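Long-range contacts in oxidoreductase, NAD-binding/iron-sulfur cluster-binding protein (Nitratireductor pacificus pht-3B, PDB 6ZXU), which acts as a catabolic reductive dehalogenase, built around a bound cobalamin and two iron-sulfur clusters: residues 359-364 and 417-422; 424-429 and 458-463; 470-475 and 522-527. All coordinates share one frame; numbering follows the deposited sequence.

Interaction 1: 359-364 and 417-422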
ATOM      1  N   GLY A 359     -15.295  -9.376  -8.860  1.00 19.98           N
ATOM      2  CA  GLY A 359     -15.352 -10.666  -9.493  1.00 20.49           C
ATOM      3  C   GLY A 359     -16.456 -11.618  -9.026  1.00 20.26           C
ATOM      4  O   GLY A 359     -17.377 -11.205  -8.353  1.00 22.73           O
ATOM      5  N   THR A 360     -16.272 -12.904  -9.313  1.00 22.52           N
ATOM      6  CA  THR A 360     -17.296 -13.917  -9.295  1.00 25.32           C
ATOM      7  C   THR A 360     -17.096 -14.907  -8.156  1.00 21.29           C
ATOM      8  O   THR A 360     -15.982 -15.188  -7.756  1.00 22.73           O
ATOM      9  CB  THR A 360     -17.237 -14.807 -10.578  1.00 27.30           C
ATOM     10  OG1 THR A 360     -15.907 -15.404 -10.743  1.00 24.19           O
ATOM     11  CG2 THR A 360     -17.597 -14.016 -11.780  1.00 29.30           C
ATOM     12  N   ARG A 361     -18.185 -15.370  -7.587  1.00 25.13           N
ATOM     13  CA  ARG A 361     -18.158 -16.419  -6.581  1.00 24.11           C
ATOM     14  C   ARG A 361     -18.520 -17.801  -7.148  1.00 28.60           C
ATOM     15  O   ARG A 361     -18.193 -18.794  -6.542  1.00 28.77           O
ATOM     16  CB  ARG A 361     -19.100 -16.085  -5.454  1.00 23.03           C
ATOM     17  CG  ARG A 361     -18.846 -14.794  -4.722  1.00 23.52           C
ATOM     18  CD  ARG A 361     -19.882 -14.544  -3.695  1.00 22.67           C
ATOM     19  NE  ARG A 361     -19.797 -13.227  -3.022  1.00 28.08           N
ATOM     20  CZ  ARG A 361     -20.190 -12.070  -3.561  1.00 29.64           C
ATOM     21  NH1 ARG A 361     -20.636 -12.045  -4.801  1.00 32.85           N
ATOM     22  NH2 ARG A 361     -20.107 -10.939  -2.879  1.00 27.81           N
ATOM     23  N   GLU A 362     -19.107 -17.841  -8.343  1.00 31.23           N
ATOM     24  CA  GLU A 362     -19.590 -19.111  -8.932  1.00 32.45           C
ATOM     25  C   GLU A 362     -18.497 -19.802  -9.700  1.00 31.91           C
ATOM     26  O   GLU A 362     -17.605 -19.147 -10.229  1.00 25.61           O
ATOM     27  CB  GLU A 362     -20.795 -18.844  -9.851  1.00 34.80           C
ATOM     28  CG  GLU A 362     -20.405 -18.402 -11.283  1.00 42.12           C
ATOM     29  CD  GLU A 362     -20.310 -16.844 -11.537  1.00 52.67           C
ATOM     30  OE1 GLU A 362     -19.992 -16.464 -12.715  1.00 47.93           O
ATOM     31  OE2 GLU A 362     -20.527 -15.989 -10.586  1.00 52.28           O
ATOM     32  N   LYS A 363     -18.557 -21.149  -9.777  1.00 27.65           N
ATOM     33  CA  LYS A 363     -17.556 -21.909 -10.556  1.00 27.54           C
ATOM     34  C   LYS A 363     -17.620 -21.504 -12.011  1.00 27.13           C
ATOM     35  O   LYS A 363     -18.708 -21.197 -12.543  1.00 30.40           O
ATOM     36  CB  LYS A 363     -17.741 -23.417 -10.429  1.00 29.45           C
ATOM     37  CG  LYS A 363     -17.569 -23.911  -9.013  1.00 33.41           C
ATOM     38  CD  LYS A 363     -16.158 -23.701  -8.448  1.00 35.42           C
ATOM     39  CE  LYS A 363     -16.046 -24.107  -6.936  1.00 37.29           C
ATOM     40  NZ  LYS A 363     -14.729 -23.680  -6.253  1.00 32.09           N
ATOM     41  N   LEU A 364     -16.456 -21.454 -12.639  1.00 24.90           N
ATOM     42  CA  LEU A 364     -16.396 -21.227 -14.067  1.00 27.67           C
ATOM     43  C   LEU A 364     -15.824 -22.451 -14.727  1.00 30.06           C
ATOM     44  O   LEU A 364     -15.137 -23.274 -14.079  1.00 29.98           O
ATOM     45  CB  LEU A 364     -15.509 -20.017 -14.400  1.00 26.69           C
ATOM     46  CG  LEU A 364     -15.929 -18.629 -13.942  1.00 27.20           C
ATOM     47  CD1 LEU A 364     -14.900 -17.550 -14.415  1.00 26.37           C
ATOM     48  CD2 LEU A 364     -17.302 -18.259 -14.372  1.00 28.05           C
ATOM     49  N   GLU A 417     -20.269 -18.586   1.722  1.00 22.20           N
ATOM     50  CA  GLU A 417     -19.720 -19.883   1.433  1.00 26.82           C
ATOM     51  C   GLU A 417     -18.241 -19.773   1.226  1.00 21.19           C
ATOM     52  O   GLU A 417     -17.732 -18.729   0.788  1.00 22.69           O
ATOM     53  CB  GLU A 417     -20.311 -20.461   0.137  1.00 32.67           C
ATOM     54  CG  GLU A 417     -21.838 -20.668   0.206  1.00 41.75           C
ATOM     55  CD  GLU A 417     -22.287 -21.534   1.379  1.00 52.86           C
ATOM     56  OE1 GLU A 417     -23.284 -21.130   2.105  1.00 58.74           O
ATOM     57  OE2 GLU A 417     -21.619 -22.617   1.572  1.00 64.52           O
ATOM     58  N   ALA A 418     -17.533 -20.826   1.522  1.00 20.92           N
ATOM     59  CA  ALA A 418     -16.116 -20.913   1.140  1.00 20.90           C
ATOM     60  C   ALA A 418     -15.991 -21.257  -0.353  1.00 23.84           C
ATOM     61  O   ALA A 418     -15.654 -22.387  -0.703  1.00 23.38           O
ATOM     62  CB  ALA A 418     -15.393 -21.936   2.024  1.00 22.09           C
ATOM     63  N   TYR A 419     -16.181 -20.288  -1.227  1.00 20.33           N
ATOM     64  CA  TYR A 419     -16.380 -20.583  -2.613  1.00 19.44           C
ATOM     65  C   TYR A 419     -15.155 -20.832  -3.464  1.00 22.56           C
ATOM     66  O   TYR A 419     -15.288 -21.361  -4.557  1.00 20.90           O
ATOM     67  CB  TYR A 419     -17.315 -19.519  -3.232  1.00 21.03           C
ATOM     68  CG  TYR A 419     -16.970 -18.092  -2.829  1.00 19.53           C
ATOM     69  CD1 TYR A 419     -15.879 -17.459  -3.365  1.00 20.13           C
ATOM     70  CD2 TYR A 419     -17.765 -17.406  -1.938  1.00 19.55           C
ATOM     71  CE1 TYR A 419     -15.543 -16.146  -3.000  1.00 20.03           C
ATOM     72  CE2 TYR A 419     -17.481 -16.126  -1.570  1.00 22.08           C
ATOM     73  CZ  TYR A 419     -16.334 -15.490  -2.099  1.00 22.03           C
ATOM     74  OH  TYR A 419     -16.084 -14.160  -1.779  1.00 19.89           O
ATOM     75  N   HIS A 420     -13.928 -20.465  -3.035  1.00 19.61           N
ATOM     76  CA  HIS A 420     -12.756 -20.654  -3.808  1.00 18.38           C
ATOM     77  C   HIS A 420     -11.714 -21.448  -3.001  1.00 19.21           C
ATOM     78  O   HIS A 420     -11.660 -21.382  -1.804  1.00 20.77           O
ATOM     79  CB  HIS A 420     -12.099 -19.344  -4.209  1.00 17.21           C
ATOM     80  CG  HIS A 420     -12.858 -18.553  -5.195  1.00 18.31           C
ATOM     81  ND1 HIS A 420     -12.951 -17.189  -5.136  1.00 18.13           N
ATOM     82  CD2 HIS A 420     -13.623 -18.933  -6.248  1.00 18.79           C
ATOM     83  CE1 HIS A 420     -13.737 -16.760  -6.112  1.00 18.60           C
ATOM     84  NE2 HIS A 420     -14.151 -17.809  -6.792  1.00 18.36           N
ATOM     85  N   ASP A 421     -10.833 -22.105  -3.717  1.00 18.53           N
ATOM     86  CA  ASP A 421      -9.809 -22.987  -3.147  1.00 20.34           C
ATOM     87  C   ASP A 421      -8.537 -22.349  -2.684  1.00 18.32           C
ATOM     88  O   ASP A 421      -7.895 -22.873  -1.822  1.00 16.88           O
ATOM     89  CB  ASP A 421      -9.441 -24.003  -4.222  1.00 22.55           C
ATOM     90  CG  ASP A 421     -10.591 -25.064  -4.492  1.00 31.39           C
ATOM     91  OD1 ASP A 421     -11.431 -25.266  -3.591  1.00 29.51           O
ATOM     92  OD2 ASP A 421     -10.633 -25.618  -5.643  1.00 33.20           O
ATOM     93  N   TYR A 422      -8.123 -21.249  -3.331  1.00 17.33           N
ATOM     94  CA  TYR A 422      -6.834 -20.645  -3.071  1.00 17.23           C
ATOM     95  C   TYR A 422      -6.958 -19.156  -2.778  1.00 16.58           C
ATOM     96  O   TYR A 422      -7.888 -18.513  -3.219  1.00 15.99           O
ATOM     97  CB  TYR A 422      -5.891 -20.822  -4.264  1.00 19.09           C
ATOM     98  CG  TYR A 422      -5.595 -22.235  -4.630  1.00 22.41           C
ATOM     99  CD1 TYR A 422      -4.668 -22.972  -3.888  1.00 26.10           C
ATOM    100  CD2 TYR A 422      -6.353 -22.899  -5.616  1.00 26.24           C
ATOM    101  CE1 TYR A 422      -4.429 -24.297  -4.154  1.00 28.53           C
ATOM    102  CE2 TYR A 422      -6.130 -24.228  -5.885  1.00 30.11           C
ATOM    103  CZ  TYR A 422      -5.172 -24.899  -5.169  1.00 28.32           C
ATOM    104  OH  TYR A 422      -4.910 -26.190  -5.422  1.00 33.72           O
TER
HETATM  105  O   HOH W   1     -17.625 -21.256  -6.251  1.00 31.71           O
HETATM  106  O   HOH W   2     -14.385 -23.753  -3.640  1.00 51.05           O
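T360 meets H420 through its main chain: the carbonyl O of T360 lies in the plane of the imidazole, at its edge, 3.2 Å from H420 CE1. Behind this pair the hydroxyl of S473 bonds to both T360 OG1 and H420 NE2, while T520 takes H420 ND1, so the rotation of the imidazole is fixed from both of its nitrogens.

One residue on, R361 lays its aliphatic chain across the phenol of Y419. R361 CG stands over the centre of the Y419 ring, 3.7 Å from the centroid and 14° off the normal, a CH-pi contact. R361 CD moves on toward the rim and comes to 3.6 Å from Y419 CE2. Extended from CG to NE, the arginine carries its guanidinium past the ring with the two planes 78° apart, CE2 at the guanidinium edge. Its NE forms a salt bridge with E483 OE1, the same oxygen that bonds to Y419 OH. Y419 holds its ring beneath the arginine with CG between the backbone N and the carbonyl carbon, chi1 45°.

Both partners are loops: 359-364 runs between helices 342-354 and 376-390. The loop 417-422, with an inverse gamma turn at A418, leads into strand 422-429 of a four-stranded antiparallel sheet. The Y419 side chain is about 6 Å from that of V484, a cobalamin-binding residue, and about 11 Å from the cobalamin itself, so the contact lies outside the cofactor's first shell.

From the R361 carbonyl a water bridges to the carbonyl O of Y419, donating to each. K363, bent at chi2, sends NZ to the same Y419 O at 2.9 Å, tilted out of the carbonyl plane. That ammonium also donates to a second water and forms a salt bridge with D522; the carboxylate of D421 is near it, with OD1 4.5 Å from K363 NZ.

Interaction 2: 424-429 and 458-463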
ATOM      1  N   VAL A 424      -4.576 -15.748  -3.077  1.00 13.89           N
ATOM      2  CA  VAL A 424      -3.368 -15.044  -3.500  1.00 14.45           C
ATOM      3  C   VAL A 424      -3.304 -13.752  -2.667  1.00 13.14           C
ATOM      4  O   VAL A 424      -4.223 -12.964  -2.631  1.00 13.80           O
ATOM      5  CB  VAL A 424      -3.385 -14.705  -4.975  1.00 14.40           C
ATOM      6  CG1 VAL A 424      -2.061 -14.025  -5.401  1.00 12.16           C
ATOM      7  CG2 VAL A 424      -3.616 -15.998  -5.750  1.00 15.74           C
ATOM      8  N   VAL A 425      -2.226 -13.638  -1.892  1.00 13.12           N
ATOM      9  CA  VAL A 425      -2.046 -12.578  -0.936  1.00 13.44           C
ATOM     10  C   VAL A 425      -0.897 -11.705  -1.429  1.00 14.78           C
ATOM     11  O   VAL A 425       0.213 -12.173  -1.730  1.00 14.17           O
ATOM     12  CB  VAL A 425      -1.670 -13.130   0.442  1.00 14.86           C
ATOM     13  CG1 VAL A 425      -1.673 -12.040   1.494  1.00 15.45           C
ATOM     14  CG2 VAL A 425      -2.650 -14.213   0.822  1.00 17.41           C
ATOM     15  N   MET A 426      -1.158 -10.404  -1.456  1.00 14.54           N
ATOM     16  CA  MET A 426      -0.129  -9.430  -1.859  1.00 14.49           C
ATOM     17  C   MET A 426      -0.007  -8.342  -0.840  1.00 13.97           C
ATOM     18  O   MET A 426      -0.975  -7.965  -0.219  1.00 15.60           O
ATOM     19  CB  MET A 426      -0.431  -8.874  -3.192  1.00 15.95           C
ATOM     20  CG  MET A 426      -0.307  -9.955  -4.211  1.00 20.38           C
ATOM     21  SD  MET A 426      -0.862  -9.559  -5.863  1.00 22.01           S
ATOM     22  CE  MET A 426      -2.631  -9.364  -5.527  1.00 20.71           C
ATOM     23  N   LEU A 427       1.223  -7.934  -0.581  1.00 14.61           N
ATOM     24  CA  LEU A 427       1.529  -6.848   0.350  1.00 14.12           C
ATOM     25  C   LEU A 427       1.974  -5.611  -0.448  1.00 12.96           C
ATOM     26  O   LEU A 427       2.770  -5.726  -1.359  1.00 15.37           O
ATOM     27  CB  LEU A 427       2.546  -7.246   1.330  1.00 14.72           C
ATOM     28  CG  LEU A 427       2.375  -8.453   2.238  1.00 16.07           C
ATOM     29  CD1 LEU A 427       3.609  -8.502   3.207  1.00 16.44           C
ATOM     30  CD2 LEU A 427       1.110  -8.375   3.046  1.00 16.73           C
ATOM     31  N   ILE A 428       1.455  -4.482  -0.062  1.00 13.02           N
ATOM     32  CA  ILE A 428       1.821  -3.155  -0.572  1.00 14.66           C
ATOM     33  C   ILE A 428       2.456  -2.393   0.592  1.00 14.31           C
ATOM     34  O   ILE A 428       1.819  -2.228   1.629  1.00 15.01           O
ATOM     35  CB  ILE A 428       0.599  -2.411  -1.110  1.00 16.49           C
ATOM     36  CG1 ILE A 428      -0.191  -3.233  -2.128  1.00 17.99           C
ATOM     37  CG2 ILE A 428       1.033  -1.080  -1.696  1.00 19.97           C
ATOM     38  CD1 ILE A 428       0.631  -3.502  -3.375  1.00 18.82           C
ATOM     39  N   ASP A 429       3.670  -1.942   0.384  1.00 16.55           N
ATOM     40  CA  ASP A 429       4.448  -1.173   1.347  1.00 17.67           C
ATOM     41  C   ASP A 429       3.732   0.175   1.545  1.00 18.77           C
ATOM     42  O   ASP A 429       3.426   0.875   0.586  1.00 20.43           O
ATOM     43  CB  ASP A 429       5.890  -0.986   0.872  1.00 20.14           C
ATOM     44  CG  ASP A 429       6.784  -0.358   1.907  1.00 21.47           C
ATOM     45  OD1 ASP A 429       6.265   0.331   2.865  1.00 20.36           O
ATOM     46  OD2 ASP A 429       8.024  -0.464   1.730  1.00 21.45           O
ATOM     47  N   GLU A 458      -6.554  -2.291  -7.155  1.00 18.41           N
ATOM     48  CA  GLU A 458      -6.262  -2.269  -8.589  1.00 19.32           C
ATOM     49  C   GLU A 458      -5.537  -3.475  -9.096  1.00 19.90           C
ATOM     50  O   GLU A 458      -5.916  -4.105 -10.091  1.00 19.78           O
ATOM     51  CB  GLU A 458      -5.484  -0.986  -8.916  1.00 23.33           C
ATOM     52  CG  GLU A 458      -4.918  -0.873 -10.326  1.00 25.91           C
ATOM     53  CD  GLU A 458      -3.977   0.361 -10.397  1.00 31.68           C
ATOM     54  OE1 GLU A 458      -4.392   1.424  -9.947  1.00 38.80           O
ATOM     55  OE2 GLU A 458      -2.871   0.325 -10.922  1.00 34.77           O
ATOM     56  N   ILE A 459      -4.444  -3.845  -8.414  1.00 16.68           N
ATOM     57  CA  ILE A 459      -3.616  -4.966  -8.815  1.00 17.64           C
ATOM     58  C   ILE A 459      -4.378  -6.289  -8.727  1.00 16.49           C
ATOM     59  O   ILE A 459      -4.383  -7.094  -9.670  1.00 15.43           O
ATOM     60  CB  ILE A 459      -2.299  -5.038  -7.948  1.00 18.83           C
ATOM     61  CG1 ILE A 459      -1.407  -3.813  -8.307  1.00 18.84           C
ATOM     62  CG2 ILE A 459      -1.605  -6.403  -8.110  1.00 16.26           C
ATOM     63  CD1 ILE A 459      -0.315  -3.616  -7.293  1.00 20.23           C
ATOM     64  N   ALA A 460      -5.099  -6.473  -7.640  1.00 16.01           N
ATOM     65  CA  ALA A 460      -5.828  -7.699  -7.446  1.00 17.26           C
ATOM     66  C   ALA A 460      -7.071  -7.758  -8.332  1.00 17.09           C
ATOM     67  O   ALA A 460      -7.470  -8.839  -8.692  1.00 18.37           O
ATOM     68  CB  ALA A 460      -6.239  -7.904  -5.968  1.00 15.81           C
ATOM     69  N   GLY A 461      -7.669  -6.639  -8.631  1.00 15.72           N
ATOM     70  CA  GLY A 461      -8.800  -6.595  -9.551  1.00 16.35           C
ATOM     71  C   GLY A 461      -8.389  -7.059 -10.910  1.00 17.64           C
ATOM     72  O   GLY A 461      -9.066  -7.851 -11.544  1.00 17.87           O
ATOM     73  N   VAL A 462      -7.245  -6.574 -11.378  1.00 18.12           N
ATOM     74  CA  VAL A 462      -6.698  -6.975 -12.684  1.00 17.44           C
ATOM     75  C   VAL A 462      -6.364  -8.461 -12.677  1.00 20.18           C
ATOM     76  O   VAL A 462      -6.684  -9.194 -13.612  1.00 20.43           O
ATOM     77  CB  VAL A 462      -5.463  -6.114 -13.046  1.00 17.28           C
ATOM     78  CG1 VAL A 462      -4.729  -6.746 -14.178  1.00 16.91           C
ATOM     79  CG2 VAL A 462      -5.899  -4.747 -13.473  1.00 20.13           C
ATOM     80  N   MET A 463      -5.720  -8.942 -11.630  1.00 20.06           N
ATOM     81  CA  MET A 463      -5.276 -10.326 -11.560  1.00 17.76           C
ATOM     82  C   MET A 463      -6.446 -11.294 -11.522  1.00 17.98           C
ATOM     83  O   MET A 463      -6.431 -12.309 -12.215  1.00 15.67           O
ATOM     84  CB  MET A 463      -4.351 -10.537 -10.375  1.00 17.96           C
ATOM     85  CG  MET A 463      -2.975  -9.885 -10.616  1.00 19.88           C
ATOM     86  SD  MET A 463      -1.937  -9.961  -9.153  1.00 21.87           S
ATOM     87  CE  MET A 463      -1.380 -11.663  -9.214  1.00 18.91           C
TER
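M426 reaches from its strand into the face of the helix formed by I459, A460 and M463. Its CB points toward the helix, and CG, anti to the carbonyl carbon at chi1 -67°, carries the chain on to the sulfur, where the touching starts. M426 SD is 3.5 Å from M463 SD, a snug sulfur-to-sulfur contact, and 3.9 Å from I459 CG2. The bend at chi3, -66°, then folds the methyl in over the helix: M426 CE rests 3.9 Å from A460 CB and 3.7 Å from M463 SD. The small A460 lets the helix take this methyl close to its backbone, while the two thioethers pass each other at a slant.

Strand 422-429 is an inner strand of the four-stranded antiparallel sheet, and helix 445-469 packs on that sheet with the short segment axes 10.2 Å apart and running nearly antiparallel, at 153°. V424, M426 and I428 all turn toward this helix side. I517 and F519 of the adjacent strand 514-521 extend the same apolar layer, as do L386 and L390 of helix 376-390 around M463. Further along the strand, I428 and I459 reach toward each other tip to tip, their CD1 methyls 4.0 Å apart. The side chain of I428 is about 8 Å from the bound cobalamin.

Interaction 3: 470-475 and 522-527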
ATOM      1  N   MET A 470      -9.314 -16.824 -18.076  1.00 27.94           N
ATOM      2  CA  MET A 470      -8.871 -18.205 -18.325  1.00 27.81           C
ATOM      3  C   MET A 470      -9.880 -19.279 -17.895  1.00 24.79           C
ATOM      4  O   MET A 470      -9.568 -20.464 -17.932  1.00 26.47           O
ATOM      5  CB  MET A 470      -7.527 -18.411 -17.596  1.00 27.75           C
ATOM      6  CG  MET A 470      -6.427 -17.445 -18.024  1.00 28.12           C
ATOM      7  SD  MET A 470      -4.803 -17.796 -17.330  1.00 29.29           S
ATOM      8  CE  MET A 470      -5.083 -17.417 -15.594  1.00 29.37           C
ATOM      9  N   GLY A 471     -11.016 -18.852 -17.372  1.00 26.54           N
ATOM     10  CA  GLY A 471     -12.068 -19.740 -16.928  1.00 25.74           C
ATOM     11  C   GLY A 471     -11.883 -20.316 -15.544  1.00 28.67           C
ATOM     12  O   GLY A 471     -12.337 -21.443 -15.259  1.00 22.62           O
ATOM     13  N   TYR A 472     -11.282 -19.516 -14.639  1.00 25.82           N
ATOM     14  CA  TYR A 472     -11.179 -19.898 -13.225  1.00 21.11           C
ATOM     15  C   TYR A 472     -11.774 -18.827 -12.385  1.00 22.10           C
ATOM     16  O   TYR A 472     -11.384 -17.651 -12.502  1.00 23.14           O
ATOM     17  CB  TYR A 472      -9.709 -20.152 -12.871  1.00 22.49           C
ATOM     18  CG  TYR A 472      -9.162 -21.345 -13.547  1.00 23.52           C
ATOM     19  CD1 TYR A 472      -9.321 -22.617 -12.989  1.00 26.28           C
ATOM     20  CD2 TYR A 472      -8.499 -21.246 -14.754  1.00 25.38           C
ATOM     21  CE1 TYR A 472      -8.852 -23.753 -13.628  1.00 25.26           C
ATOM     22  CE2 TYR A 472      -8.037 -22.364 -15.404  1.00 27.94           C
ATOM     23  CZ  TYR A 472      -8.178 -23.615 -14.813  1.00 27.89           C
ATOM     24  OH  TYR A 472      -7.669 -24.705 -15.457  1.00 32.89           O
ATOM     25  N   SER A 473     -12.773 -19.151 -11.597  1.00 18.38           N
ATOM     26  CA  SER A 473     -13.498 -18.166 -10.838  1.00 18.52           C
ATOM     27  C   SER A 473     -12.462 -17.437  -9.877  1.00 18.49           C
ATOM     28  O   SER A 473     -11.543 -18.048  -9.390  1.00 18.98           O
ATOM     29  CB  SER A 473     -14.570 -18.817  -9.997  1.00 16.97           C
ATOM     30  OG  SER A 473     -15.427 -17.901  -9.408  1.00 17.31           O
ATOM     31  N   ALA A 474     -12.656 -16.156  -9.690  1.00 17.48           N
ATOM     32  CA  ALA A 474     -11.727 -15.351  -8.871  1.00 18.31           C
ATOM     33  C   ALA A 474     -12.438 -14.095  -8.453  1.00 18.71           C
ATOM     34  O   ALA A 474     -13.195 -13.500  -9.231  1.00 19.10           O
ATOM     35  CB  ALA A 474     -10.483 -15.048  -9.641  1.00 17.54           C
ATOM     36  N   ARG A 475     -12.245 -13.717  -7.191  1.00 18.64           N
ATOM     37  CA  ARG A 475     -12.821 -12.523  -6.621  1.00 17.05           C
ATOM     38  C   ARG A 475     -11.790 -11.831  -5.747  1.00 15.90           C
ATOM     39  O   ARG A 475     -11.120 -12.489  -4.939  1.00 12.35           O
ATOM     40  CB  ARG A 475     -14.024 -12.883  -5.795  1.00 17.10           C
ATOM     41  CG  ARG A 475     -14.672 -11.661  -5.243  1.00 17.27           C
ATOM     42  CD  ARG A 475     -16.035 -11.844  -4.746  1.00 18.68           C
ATOM     43  NE  ARG A 475     -16.496 -10.608  -4.101  1.00 20.33           N
ATOM     44  CZ  ARG A 475     -17.222  -9.622  -4.656  1.00 20.51           C
ATOM     45  NH1 ARG A 475     -17.605  -9.674  -5.929  1.00 20.18           N
ATOM     46  NH2 ARG A 475     -17.587  -8.599  -3.931  1.00 19.45           N
ATOM     47  N   ASP A 522      -9.923 -20.302  -8.021  1.00 23.66           N
ATOM     48  CA  ASP A 522      -9.798 -21.756  -8.263  1.00 21.60           C
ATOM     49  C   ASP A 522      -8.624 -22.164  -9.131  1.00 22.12           C
ATOM     50  O   ASP A 522      -8.359 -23.363  -9.270  1.00 22.64           O
ATOM     51  CB  ASP A 522     -11.122 -22.308  -8.865  1.00 21.30           C
ATOM     52  CG  ASP A 522     -12.257 -22.283  -7.872  1.00 26.29           C
ATOM     53  OD1 ASP A 522     -12.001 -22.467  -6.605  1.00 23.11           O
ATOM     54  OD2 ASP A 522     -13.401 -22.032  -8.368  1.00 25.16           O
ATOM     55  N   LEU A 523      -7.846 -21.219  -9.671  1.00 19.42           N
ATOM     56  CA  LEU A 523      -6.664 -21.597 -10.425  1.00 18.72           C
ATOM     57  C   LEU A 523      -5.725 -22.448  -9.632  1.00 20.25           C
ATOM     58  O   LEU A 523      -5.275 -22.060  -8.570  1.00 21.29           O
ATOM     59  CB  LEU A 523      -5.928 -20.373 -10.903  1.00 21.03           C
ATOM     60  CG  LEU A 523      -4.693 -20.615 -11.712  1.00 24.06           C
ATOM     61  CD1 LEU A 523      -5.096 -21.141 -13.090  1.00 29.06           C
ATOM     62  CD2 LEU A 523      -3.858 -19.344 -11.848  1.00 28.34           C
ATOM     63  N   PRO A 524      -5.409 -23.664 -10.096  1.00 24.79           N
ATOM     64  CA  PRO A 524      -4.489 -24.542  -9.318  1.00 25.06           C
ATOM     65  C   PRO A 524      -3.074 -24.019  -9.244  1.00 23.56           C
ATOM     66  O   PRO A 524      -2.470 -23.756 -10.289  1.00 22.70           O
ATOM     67  CB  PRO A 524      -4.534 -25.919 -10.080  1.00 24.79           C
ATOM     68  CG  PRO A 524      -5.838 -25.861 -10.785  1.00 24.19           C
ATOM     69  CD  PRO A 524      -6.068 -24.406 -11.185  1.00 25.19           C
ATOM     70  N   MET A 525      -2.575 -23.869  -8.000  1.00 23.84           N
ATOM     71  CA  MET A 525      -1.257 -23.290  -7.761  1.00 23.91           C
ATOM     72  C   MET A 525      -0.591 -24.027  -6.632  1.00 21.07           C
ATOM     73  O   MET A 525      -1.302 -24.358  -5.687  1.00 22.76           O
ATOM     74  CB  MET A 525      -1.406 -21.810  -7.375  1.00 21.00           C
ATOM     75  CG  MET A 525      -1.996 -20.933  -8.427  1.00 22.38           C
ATOM     76  SD  MET A 525      -2.421 -19.238  -7.926  1.00 24.09           S
ATOM     77  CE  MET A 525      -3.723 -19.573  -6.750  1.00 19.95           C
ATOM     78  N   SER A 526       0.711 -24.205  -6.701  1.00 18.89           N
ATOM     79  CA  SER A 526       1.469 -24.627  -5.532  1.00 21.73           C
ATOM     80  C   SER A 526       1.451 -23.533  -4.431  1.00 20.97           C
ATOM     81  O   SER A 526       1.520 -22.332  -4.726  1.00 25.35           O
ATOM     82  CB  SER A 526       2.900 -24.915  -5.877  1.00 23.26           C
ATOM     83  OG  SER A 526       2.927 -25.867  -6.903  1.00 28.64           O
ATOM     84  N   VAL A 527       1.297 -23.954  -3.188  1.00 19.42           N
ATOM     85  CA  VAL A 527       1.153 -23.035  -2.061  1.00 18.90           C
ATOM     86  C   VAL A 527       2.483 -22.822  -1.423  1.00 18.64           C
ATOM     87  O   VAL A 527       3.414 -23.628  -1.597  1.00 20.33           O
ATOM     88  CB  VAL A 527       0.077 -23.504  -1.008  1.00 18.55           C
ATOM     89  CG1 VAL A 527      -1.242 -23.651  -1.662  1.00 18.88           C
ATOM     90  CG2 VAL A 527       0.494 -24.732  -0.330  1.00 22.72           C
TER
HETATM   91  O   HOH W   3     -13.828 -21.835 -11.191  1.00 22.53           O
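The ring of Y472 lies across the bend made by L523 and P524, and those two residues shape the surface it rests on. L523 raises one branch against the ring: its CD1 stands 4.0 Å from the Y472 centroid, 18° off the normal, a CH-pi contact displaced toward the CD2-CE2 rim. Near the other rim, P524 CD comes within 3.8 Å of Y472 CE1, and between the two the main chain fills in, with L523 CA 3.8 Å from Y472 CD1. Because CG of L523 is anti to its backbone N, chi1 -179°, the fork of the leucine opens between two partners: CD1 meets the tyrosine, and CD2 faces M470 CE more loosely, at 4.4 Å. N379 and I383 of helix 376-390 also pack against this leucine.

The first segment links helix 445-469 to edge strand 474-477 and takes in the start of that strand. G471 ends the helix in a Schellman motif, its positive phi turning the chain so that Y472 and S473 swing toward D522, just past strand 514-521. There D522 N donates to S473 O at 3.1 Å with an N-H...O angle of 154°, continuing the pairing of the two strands beyond the R475-T520 backbone bond.

With an alanine in place of Y472, the CD1 methyl of L523 would probably lose the ring face it rests on and P524 CD its neighbour at CE1, leaving a gap at the bend and the leucine freer to turn.

Beside the backbone bond, S473 CB packs 3.8 Å from D522 OD2, and a water accepts from S473 N and donates to that same OD2, the oxygen salt-bridged to K363. The hydroxyl of S473 turns elsewhere, to the carbonyl of E362 in the neighbouring loop.

In the fold
Going from the N terminus, interaction 1 closes first, spanning helix 376-390 and strand 394-399 to bring a surface loop onto the lead-in to strand 422-429. That strand opens interaction 2 almost at once, and the loop it closes returns along helix 445-469. Interaction 3 opens where this helix ends and reaches past strands 474-477 and 514-521. The three follow in series; none nests or crosses. They still touch in space: the 359-364 loop of interaction 1 touches the 470-475 segment of interaction 3, and M525 packs on V424 of interaction 2. Together they tie the antiparallel sheet to helix 445-469 and to the loops at one end.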